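Local coordinates for protein lysozyme (Penaeus vannamei, PDB 6UKC) that probably hydrolyses the beta-1,4 linkages between N-acetylmuramic acid and N-acetylglucosamine in bacterial peptidoglycan, and those of chitodextrins, as a C-type lysozyme of glycosyl hydrolase family 22, at residues A13-R18 against D85-A90; Y20-D25 against E89-A94; A43-N48 against D81-D86. One frame throughout, in Å; residues are numbered along the deposited sequence.

Interaction 1 (A13-R18 against D85-A90); sequences AELLKR and DDITEA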
loop_
_atom_site.group_PDB
_atom_site.type_symbol
_atom_site.label_atom_id
_atom_site.label_comp_id
_atom_site.label_asym_id
_atom_site.label_seq_id
_atom_site.Cartn_x
_atom_site.Cartn_y
_atom_site.Cartn_z
ATOM N N ALA A 13 10.276 -0.639 6.656
ATOM C CA ALA A 13 10.780 -1.997 6.308
ATOM C C ALA A 13 10.871 -2.871 7.570
ATOM O O ALA A 13 10.351 -4.020 7.520
ATOM C CB ALA A 13 12.115 -1.930 5.594
ATOM N N GLU A 14 11.506 -2.366 8.643
ATOM C CA GLU A 14 11.719 -3.124 9.907
ATOM C C GLU A 14 10.348 -3.449 10.530
ATOM O O GLU A 14 10.191 -4.523 11.086
ATOM C CB GLU A 14 12.667 -2.376 10.854
ATOM C CG GLU A 14 14.120 -2.340 10.378
ATOM C CD GLU A 14 15.131 -1.733 11.353
ATOM O OE1 GLU A 14 15.947 -0.900 10.920
ATOM O OE2 GLU A 14 15.120 -2.092 12.542
ATOM N N LEU A 15 9.365 -2.564 10.419
ATOM C CA LEU A 15 8.021 -2.801 11.009
ATOM C C LEU A 15 7.351 -3.991 10.317
ATOM O O LEU A 15 6.763 -4.855 11.024
ATOM C CB LEU A 15 7.150 -1.560 10.838
ATOM C CG LEU A 15 5.703 -1.768 11.267
ATOM C CD1 LEU A 15 5.628 -1.928 12.782
ATOM C CD2 LEU A 15 4.818 -0.641 10.776
ATOM N N LEU A 16 7.354 -3.993 8.979
ATOM C CA LEU A 16 6.729 -5.098 8.197
ATOM C C LEU A 16 7.422 -6.431 8.557
ATOM O O LEU A 16 6.721 -7.471 8.648
ATOM C CB LEU A 16 6.811 -4.778 6.705
ATOM C CG LEU A 16 6.016 -3.556 6.236
ATOM C CD1 LEU A 16 6.310 -3.273 4.773
ATOM C CD2 LEU A 16 4.517 -3.751 6.422
ATOM N N LYS A 17 8.730 -6.413 8.837
ATOM C CA LYS A 17 9.470 -7.646 9.198
ATOM C C LYS A 17 9.168 -8.046 10.649
ATOM O O LYS A 17 8.833 -9.212 10.888
ATOM C CB LYS A 17 10.976 -7.464 9.022
ATOM C CG LYS A 17 11.799 -8.697 9.399
ATOM C CD LYS A 17 11.553 -9.908 8.507
ATOM C CE LYS A 17 12.008 -9.684 7.073
ATOM N NZ LYS A 17 11.948 -10.924 6.278
ATOM N N ARG A 18 9.330 -7.133 11.598
ATOM C CA ARG A 18 9.220 -7.418 13.059
ATOM C C ARG A 18 7.781 -7.830 13.420
ATOM O O ARG A 18 7.604 -8.892 14.065
ATOM C CB ARG A 18 9.681 -6.190 13.855
ATOM C CG ARG A 18 9.823 -6.433 15.351
ATOM C CD ARG A 18 10.085 -5.172 16.144
ATOM N NE ARG A 18 9.294 -4.061 15.608
ATOM C CZ ARG A 18 9.779 -3.039 14.877
ATOM N NH1 ARG A 18 11.070 -2.943 14.601
ATOM N NH2 ARG A 18 8.964 -2.100 14.428
ATOM N N ASP A 85 -2.224 5.578 12.343
ATOM C CA ASP A 85 -0.827 5.384 12.801
ATOM C C ASP A 85 -0.523 3.879 12.738
ATOM O O ASP A 85 0.590 3.522 12.356
ATOM C CB ASP A 85 -0.641 5.972 14.202
ATOM C CG ASP A 85 -0.534 7.485 14.252
ATOM O OD1 ASP A 85 -0.681 8.153 13.189
ATOM O OD2 ASP A 85 -0.285 7.990 15.365
ATOM N N ASP A 86 -1.518 3.043 13.053
ATOM C CA ASP A 86 -1.465 1.565 12.967
ATOM C C ASP A 86 -1.892 1.082 11.569
ATOM O O ASP A 86 -3.079 1.288 11.215
ATOM C CB ASP A 86 -2.349 0.958 14.046
ATOM C CG ASP A 86 -2.298 -0.546 14.050
ATOM O OD1 ASP A 86 -2.707 -1.166 13.032
ATOM O OD2 ASP A 86 -1.834 -1.075 15.053
ATOM N N ILE A 87 -0.998 0.351 10.877
ATOM C CA ILE A 87 -1.109 0.011 9.426
ATOM C C ILE A 87 -1.761 -1.357 9.246
ATOM O O ILE A 87 -1.941 -1.778 8.082
ATOM C CB ILE A 87 0.271 0.038 8.739
ATOM C CG1 ILE A 87 1.211 -1.034 9.311
ATOM C CG2 ILE A 87 0.849 1.433 8.849
ATOM C CD1 ILE A 87 2.116 -1.697 8.303
ATOM N N THR A 88 -2.064 -2.064 10.327
ATOM C CA THR A 88 -2.689 -3.410 10.202
ATOM C C THR A 88 -3.730 -3.432 9.064
ATOM O O THR A 88 -3.602 -4.304 8.162
ATOM C CB THR A 88 -3.239 -3.908 11.546
ATOM O OG1 THR A 88 -2.173 -3.801 12.499
ATOM C CG2 THR A 88 -3.730 -5.339 11.458
ATOM N N GLU A 89 -4.754 -2.573 9.103
ATOM C CA GLU A 89 -5.911 -2.696 8.167
ATOM C C GLU A 89 -5.473 -2.261 6.763
ATOM O O GLU A 89 -5.963 -2.859 5.782
ATOM C CB GLU A 89 -7.084 -1.848 8.643
ATOM C CG GLU A 89 -7.669 -2.300 9.962
ATOM C CD GLU A 89 -8.563 -3.522 9.895
ATOM O OE1 GLU A 89 -9.301 -3.707 10.879
ATOM O OE2 GLU A 89 -8.537 -4.267 8.870
ATOM N N ALA A 90 -4.590 -1.253 6.677
ATOM C CA ALA A 90 -3.978 -0.790 5.410
ATOM C C ALA A 90 -3.316 -1.991 4.742
ATOM O O ALA A 90 -3.652 -2.283 3.575
ATOM C CB ALA A 90 -2.993 0.336 5.647
#
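In the alpha domain of this C-type lysozyme, Leu15 and Leu16 of helix 9-20 meet Ile87, which lies just ahead of helix 88-105. The contact is apolar and centres on the Ile87 CD1 methyl. Ile87 CD1 lies 3.8 Å from Leu15 CD2 and 3.7 Å from Leu16 CD2, so it touches both leucines at once. The two approaches differ. Leu15 meets Ile87 tip to tip, while Leu16 lies across it at about a right angle. Leu15 CD2 also comes 3.9 Å from Ile87 CG1. Leu15 gets there because its CG stands opposite the backbone N (chi1 173°), which extends the branch toward Ile87. Ile87 holds CG1 between its backbone N and carbonyl carbon (chi1 64°), which puts CG1 and CD1 on the side of the two leucines. Phe7, Phe12 and Tyr20 also pack on Ile87, and Leu16 continues onto Ile27 and Trp30 of helix 24-38.

The polar bonds lie on the other side of Ile87. Asp86 OD1 accepts from Thr88 N at 2.9 Å, a capping bond, and from Thr88 OG1 at 2.7 Å. Thr88 OG1 meets the syn lone pair of Asp86 OD1, and Thr88 N comes from the anti side, 34° out of the carboxylate plane. Two bonds thus grip one oxygen. The residue before helix 88-105 is in this way packed on helix 9-20, within the alpha domain of the C-type lysozyme fold.

Interaction 2 (Y20-D25 against E89-A94); sequences YYLSND and EALRCA
Leu91 of helix 88-105 packs against Tyr20 and Leu22, which lie where the chain passes from helix 9-20 to helix 24-38. The tight part is a CH-pi contact. Leu91 CD2 sits over one face of the Tyr20 ring, 3.8 Å from its centroid and 22° off the ring normal. The methyl is displaced toward the CB side of the ring. Its nearest ring atom is Tyr20 CG at 3.6 Å, followed by CD1 at 3.7 Å. The two side chains slide past each other in opposite directions, so the leucine methyl comes over the CG end of the ring. Leu91 CG is anti to the backbone N (chi1 179°), which carries both methyls toward the turn. The second methyl serves Leu22. Leu91 CD1 meets Leu22 CD1 tip to tip at 4.1 Å, a looser touch than that on the ring. Both leucines are buried and share Leu16 and Trp30 as neighbours.

The outer side is polar. Arg92 is exposed and lies one residue beyond Leu91. Its NH1 forms a salt bridge with Glu89 OE2 at 3.1 Å, although the hydrogen bond within it is weak. This pair stays on its own helix and does not grip the turn. On the turn, Ser23 is the N-cap of helix 24-38, with OG accepting from Asp26 N. The far end of Tyr20 is polar too, and its OH hydrogen-bonds to Thr88 OG1.

The chemistry implies a divided role for Tyr20. Its ring face is an apolar platform for Leu91, while its hydroxyl anchors the ring to the first turn of helix 88-105.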
loop_
_atom_site.group_PDB
_atom_site.type_symbol
_atom_site.label_atom_id
_atom_site.label_comp_id
_atom_site.label_asym_id
_atom_site.label_seq_id
_atom_site.Cartn_x
_atom_site.Cartn_y
_atom_site.Cartn_z
ATOM N N TYR A 20 4.791 -8.118 11.370
ATOM C CA TYR A 20 3.932 -8.810 10.367
ATOM C C TYR A 20 4.626 -10.027 9.743
ATOM O O TYR A 20 3.926 -10.750 8.978
ATOM C CB TYR A 20 3.488 -7.794 9.315
ATOM C CG TYR A 20 2.682 -6.683 9.926
ATOM C CD1 TYR A 20 1.376 -6.915 10.341
ATOM C CD2 TYR A 20 3.246 -5.450 10.189
ATOM C CE1 TYR A 20 0.630 -5.920 10.950
ATOM C CE2 TYR A 20 2.518 -4.456 10.828
ATOM C CZ TYR A 20 1.206 -4.690 11.199
ATOM O OH TYR A 20 0.475 -3.705 11.785
ATOM N N TYR A 21 5.924 -10.261 10.022
ATOM C CA TYR A 21 6.679 -11.448 9.538
ATOM C C TYR A 21 6.509 -11.549 8.017
ATOM O O TYR A 21 6.314 -12.653 7.453
ATOM C CB TYR A 21 6.191 -12.736 10.214
ATOM C CG TYR A 21 5.941 -12.587 11.689
ATOM C CD1 TYR A 21 6.997 -12.340 12.564
ATOM C CD2 TYR A 21 4.656 -12.612 12.209
ATOM C CE1 TYR A 21 6.796 -12.143 13.924
ATOM C CE2 TYR A 21 4.436 -12.415 13.569
ATOM C CZ TYR A 21 5.509 -12.189 14.425
ATOM O OH TYR A 21 5.321 -11.993 15.757
ATOM N N LEU A 22 6.548 -10.411 7.336
ATOM C CA LEU A 22 6.425 -10.436 5.863
ATOM C C LEU A 22 7.750 -10.948 5.316
ATOM O O LEU A 22 8.804 -10.648 5.935
ATOM C CB LEU A 22 6.118 -9.033 5.336
ATOM C CG LEU A 22 4.781 -8.427 5.740
ATOM C CD1 LEU A 22 4.414 -7.314 4.781
ATOM C CD2 LEU A 22 3.660 -9.466 5.763
ATOM N N SER A 23 7.685 -11.652 4.190
ATOM C CA SER A 23 8.844 -12.024 3.340
ATOM C C SER A 23 9.509 -10.766 2.792
ATOM O O SER A 23 8.801 -9.729 2.624
ATOM C CB SER A 23 8.416 -12.921 2.189
ATOM O OG SER A 23 7.602 -12.211 1.260
ATOM N N ASN A 24 10.793 -10.901 2.456
ATOM C CA ASN A 24 11.643 -9.872 1.802
ATOM C C ASN A 24 11.003 -9.391 0.497
ATOM O O ASN A 24 11.038 -8.169 0.248
ATOM C CB ASN A 24 13.044 -10.410 1.533
ATOM C CG ASN A 24 13.864 -10.506 2.792
ATOM O OD1 ASN A 24 13.426 -10.105 3.872
ATOM N ND2 ASN A 24 15.046 -11.065 2.670
ATOM N N ASP A 25 10.463 -10.321 -0.300
ATOM C CA ASP A 25 9.757 -10.004 -1.562
ATOM C C ASP A 25 8.580 -9.074 -1.251
ATOM O O ASP A 25 8.403 -8.059 -1.945
ATOM C CB ASP A 25 9.215 -11.240 -2.288
ATOM C CG ASP A 25 8.749 -10.858 -3.687
ATOM O OD1 ASP A 25 9.638 -10.547 -4.515
ATOM O OD2 ASP A 25 7.512 -10.750 -3.913
ATOM N N GLU A 89 -4.754 -2.573 9.103
ATOM C CA GLU A 89 -5.911 -2.696 8.167
ATOM C C GLU A 89 -5.473 -2.261 6.763
ATOM O O GLU A 89 -5.963 -2.859 5.782
ATOM C CB GLU A 89 -7.084 -1.848 8.643
ATOM C CG GLU A 89 -7.669 -2.300 9.962
ATOM C CD GLU A 89 -8.563 -3.522 9.895
ATOM O OE1 GLU A 89 -9.301 -3.707 10.879
ATOM O OE2 GLU A 89 -8.537 -4.267 8.870
ATOM N N ALA A 90 -4.590 -1.253 6.677
ATOM C CA ALA A 90 -3.978 -0.790 5.410
ATOM C C ALA A 90 -3.316 -1.991 4.742
ATOM O O ALA A 90 -3.652 -2.283 3.575
ATOM C CB ALA A 90 -2.993 0.336 5.647
ATOM N N LEU A 91 -2.491 -2.718 5.500
ATOM C CA LEU A 91 -1.750 -3.886 4.976
ATOM C C LEU A 91 -2.764 -4.979 4.611
ATOM O O LEU A 91 -2.728 -5.467 3.432
ATOM C CB LEU A 91 -0.735 -4.310 6.038
ATOM C CG LEU A 91 0.132 -5.526 5.709
ATOM C CD1 LEU A 91 0.875 -5.360 4.381
ATOM C CD2 LEU A 91 1.108 -5.782 6.836
ATOM N N ARG A 92 -3.671 -5.321 5.544
ATOM C CA ARG A 92 -4.673 -6.383 5.289
ATOM C C ARG A 92 -5.375 -6.060 3.958
ATOM O O ARG A 92 -5.462 -6.962 3.084
ATOM C CB ARG A 92 -5.618 -6.529 6.480
ATOM C CG ARG A 92 -6.547 -7.734 6.395
ATOM C CD ARG A 92 -7.374 -7.897 7.668
ATOM N NE ARG A 92 -6.503 -8.315 8.762
ATOM C CZ ARG A 92 -6.432 -7.746 9.970
ATOM N NH1 ARG A 92 -7.241 -6.754 10.304
ATOM N NH2 ARG A 92 -5.586 -8.209 10.872
ATOM N N CYS A 93 -5.776 -4.798 3.757
ATOM C CA CYS A 93 -6.562 -4.399 2.562
ATOM C C CYS A 93 -5.669 -4.370 1.306
ATOM O O CYS A 93 -6.141 -4.802 0.189
ATOM C CB CYS A 93 -7.269 -3.072 2.789
ATOM S SG CYS A 93 -8.283 -2.563 1.381
ATOM N N ALA A 94 -4.419 -3.919 1.435
ATOM C CA ALA A 94 -3.458 -3.943 0.300
ATOM C C ALA A 94 -3.256 -5.406 -0.135
ATOM O O ALA A 94 -3.300 -5.688 -1.342
ATOM C CB ALA A 94 -2.157 -3.236 0.652
#

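Interaction 3 (A43-N48 against D81-D86); sequences AAINRN and DLMSDD
The backbones come closest at Ala43 and Met83, whose CA atoms are 5.2 Å apart, where the chain entering strand 45-47 passes the loop ahead of helix 88-105. Met83 carries the whole contact. Its CG is anti to the backbone N (chi1 -159°), and the side chain then bends at chi2 and chi3 to lie against the other segment. Met83 CG rests 3.6 Å from Ala43 CA, so the touch there is chiefly to backbone. The sulfur lies near two backbone oxygens: Met83 SD is 3.7 Å from Ala43 O and also 3.7 Å from Ala44 O. Beyond it, Met83 CE reaches Ile45 CD1 at 3.9 Å. Ile45 CB is likewise 3.9 Å from Met83 SD. The two side chains cross at about a right angle, with the isoleucine extended (chi1 -165°). Tyr55 of strand 53-55 touches both Met83 and Ile45.

The loop has a turn of its own: Ser84 OG accepts from Asp86 N at 3.1 Å, an ST turn just after the methionine. Asp85 OD1 is hydrogen-bonded to the backbone N of Lys5.

All touching residues are partly exposed, so this is a surface contact. Its chemistry implies van der Waals adhesion by a flexible thioether, which follows the contour of backbone and isoleucine and fastens the loop to the edge of the small antiparallel sheet.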
loop_
_atom_site.group_PDB
_atom_site.type_symbol
_atom_site.label_atom_id
_atom_site.label_comp_id
_atom_site.label_asym_id
_atom_site.label_seq_id
_atom_site.Cartn_x
_atom_site.Cartn_y
_atom_site.Cartn_z
ATOM N N ALA A 43 -1.376 9.463 6.919
ATOM C CA ALA A 43 -2.514 10.404 6.811
ATOM C C ALA A 43 -2.598 11.018 5.408
ATOM O O ALA A 43 -3.497 11.843 5.213
ATOM C CB ALA A 43 -2.419 11.466 7.883
ATOM N N ALA A 44 -1.758 10.595 4.456
ATOM C CA ALA A 44 -1.864 10.978 3.026
ATOM C C ALA A 44 -3.281 10.693 2.505
ATOM O O ALA A 44 -3.823 9.611 2.808
ATOM C CB ALA A 44 -0.820 10.247 2.217
ATOM N N ILE A 45 -3.877 11.658 1.801
ATOM C CA ILE A 45 -5.272 11.594 1.275
ATOM C C ILE A 45 -5.370 12.449 0.014
ATOM O O ILE A 45 -4.835 13.566 0.022
ATOM C CB ILE A 45 -6.295 12.033 2.346
ATOM C CG1 ILE A 45 -7.716 11.631 1.938
ATOM C CG2 ILE A 45 -6.191 13.527 2.679
ATOM C CD1 ILE A 45 -8.780 12.006 2.951
ATOM N N ASN A 46 -6.012 11.939 -1.037
ATOM C CA ASN A 46 -6.096 12.643 -2.341
ATOM C C ASN A 46 -7.513 12.518 -2.883
ATOM O O ASN A 46 -7.997 11.376 -3.121
ATOM C CB ASN A 46 -5.043 12.152 -3.333
ATOM C CG ASN A 46 -3.701 12.809 -3.085
ATOM O OD1 ASN A 46 -3.447 13.932 -3.530
ATOM N ND2 ASN A 46 -2.845 12.126 -2.339
ATOM N N ARG A 47 -8.144 13.671 -3.062
ATOM C CA ARG A 47 -9.543 13.772 -3.516
ATOM C C ARG A 47 -9.494 13.960 -5.020
ATOM O O ARG A 47 -9.063 15.027 -5.442
ATOM C CB ARG A 47 -10.273 14.876 -2.752
ATOM C CG ARG A 47 -10.385 14.555 -1.271
ATOM C CD ARG A 47 -11.217 15.503 -0.435
ATOM N NE ARG A 47 -11.146 15.035 0.946
ATOM C CZ ARG A 47 -10.216 15.385 1.828
ATOM N NH1 ARG A 47 -9.276 16.256 1.506
ATOM N NH2 ARG A 47 -10.244 14.874 3.047
ATOM N N ASN A 48 -9.928 12.947 -5.764
ATOM C CA ASN A 48 -9.804 12.906 -7.238
ATOM C C ASN A 48 -10.970 13.635 -7.903
ATOM O O ASN A 48 -11.949 13.969 -7.209
ATOM C CB ASN A 48 -9.660 11.456 -7.685
ATOM C CG ASN A 48 -8.456 10.862 -6.993
ATOM O OD1 ASN A 48 -7.450 11.556 -6.829
ATOM N ND2 ASN A 48 -8.582 9.639 -6.502
ATOM N N ASP A 81 -10.111 3.742 8.519
ATOM C CA ASP A 81 -9.289 2.667 9.131
ATOM C C ASP A 81 -7.974 2.492 8.353
ATOM O O ASP A 81 -7.015 1.929 8.913
ATOM C CB ASP A 81 -10.083 1.363 9.238
ATOM C CG ASP A 81 -11.065 1.318 10.407
ATOM O OD1 ASP A 81 -10.893 2.085 11.348
ATOM O OD2 ASP A 81 -11.993 0.518 10.353
ATOM N N LEU A 82 -7.932 2.941 7.101
ATOM C CA LEU A 82 -6.736 2.871 6.222
ATOM C C LEU A 82 -5.905 4.141 6.383
ATOM O O LEU A 82 -4.864 4.229 5.707
ATOM C CB LEU A 82 -7.204 2.681 4.778
ATOM C CG LEU A 82 -8.111 1.472 4.570
ATOM C CD1 LEU A 82 -8.280 1.192 3.086
ATOM C CD2 LEU A 82 -7.575 0.239 5.309
ATOM N N MET A 83 -6.340 5.062 7.257
ATOM C CA MET A 83 -5.637 6.346 7.499
ATOM C C MET A 83 -5.344 6.449 8.996
ATOM O O MET A 83 -5.959 7.263 9.671
ATOM C CB MET A 83 -6.509 7.512 7.031
ATOM C CG MET A 83 -5.735 8.771 6.770
ATOM S SD MET A 83 -6.484 9.677 5.421
ATOM C CE MET A 83 -8.191 9.674 5.971
ATOM N N SER A 84 -4.452 5.600 9.484
ATOM C CA SER A 84 -4.197 5.351 10.919
ATOM C C SER A 84 -2.680 5.209 11.149
ATOM O O SER A 84 -1.950 4.801 10.203
ATOM C CB SER A 84 -4.949 4.133 11.346
ATOM O OG SER A 84 -4.496 3.665 12.596
ATOM N N ASP A 85 -2.224 5.578 12.343
ATOM C CA ASP A 85 -0.827 5.384 12.801
ATOM C C ASP A 85 -0.523 3.879 12.738
ATOM O O ASP A 85 0.590 3.522 12.356
ATOM C CB ASP A 85 -0.641 5.972 14.202
ATOM C CG ASP A 85 -0.534 7.485 14.252
ATOM O OD1 ASP A 85 -0.681 8.153 13.189
ATOM O OD2 ASP A 85 -0.285 7.990 15.365
ATOM N N ASP A 86 -1.518 3.043 13.053
ATOM C CA ASP A 86 -1.465 1.565 12.967
ATOM C C ASP A 86 -1.892 1.082 11.569
ATOM O O ASP A 86 -3.079 1.288 11.215
ATOM C CB ASP A 86 -2.349 0.958 14.046
ATOM C CG ASP A 86 -2.298 -0.546 14.050
ATOM O OD1 ASP A 86 -2.707 -1.166 13.032
ATOM O OD2 ASP A 86 -1.834 -1.075 15.053
#

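From the N terminus, helix 9-20 comes first, and its residues 13-18 meet residues 85-90, closing the loop of interaction 1. The turn at 20-25 closes the second loop with residues 89-94, in interaction 2. These two loops cross, and their second segments overlap at Glu89 and Ala90. The chain then passes helix 24-38 and enters the sheet. Interaction 3 closes the shortest loop, from 43-48 to 81-86, within the span of interaction 2; it shares Asp85 and Asp86 with interaction 1. Interactions 1 and 2 tie helix 9-20 and the turn after it to the start of helix 88-105 and the residue before it. Interaction 3 ties the beta region to the loop feeding that helix.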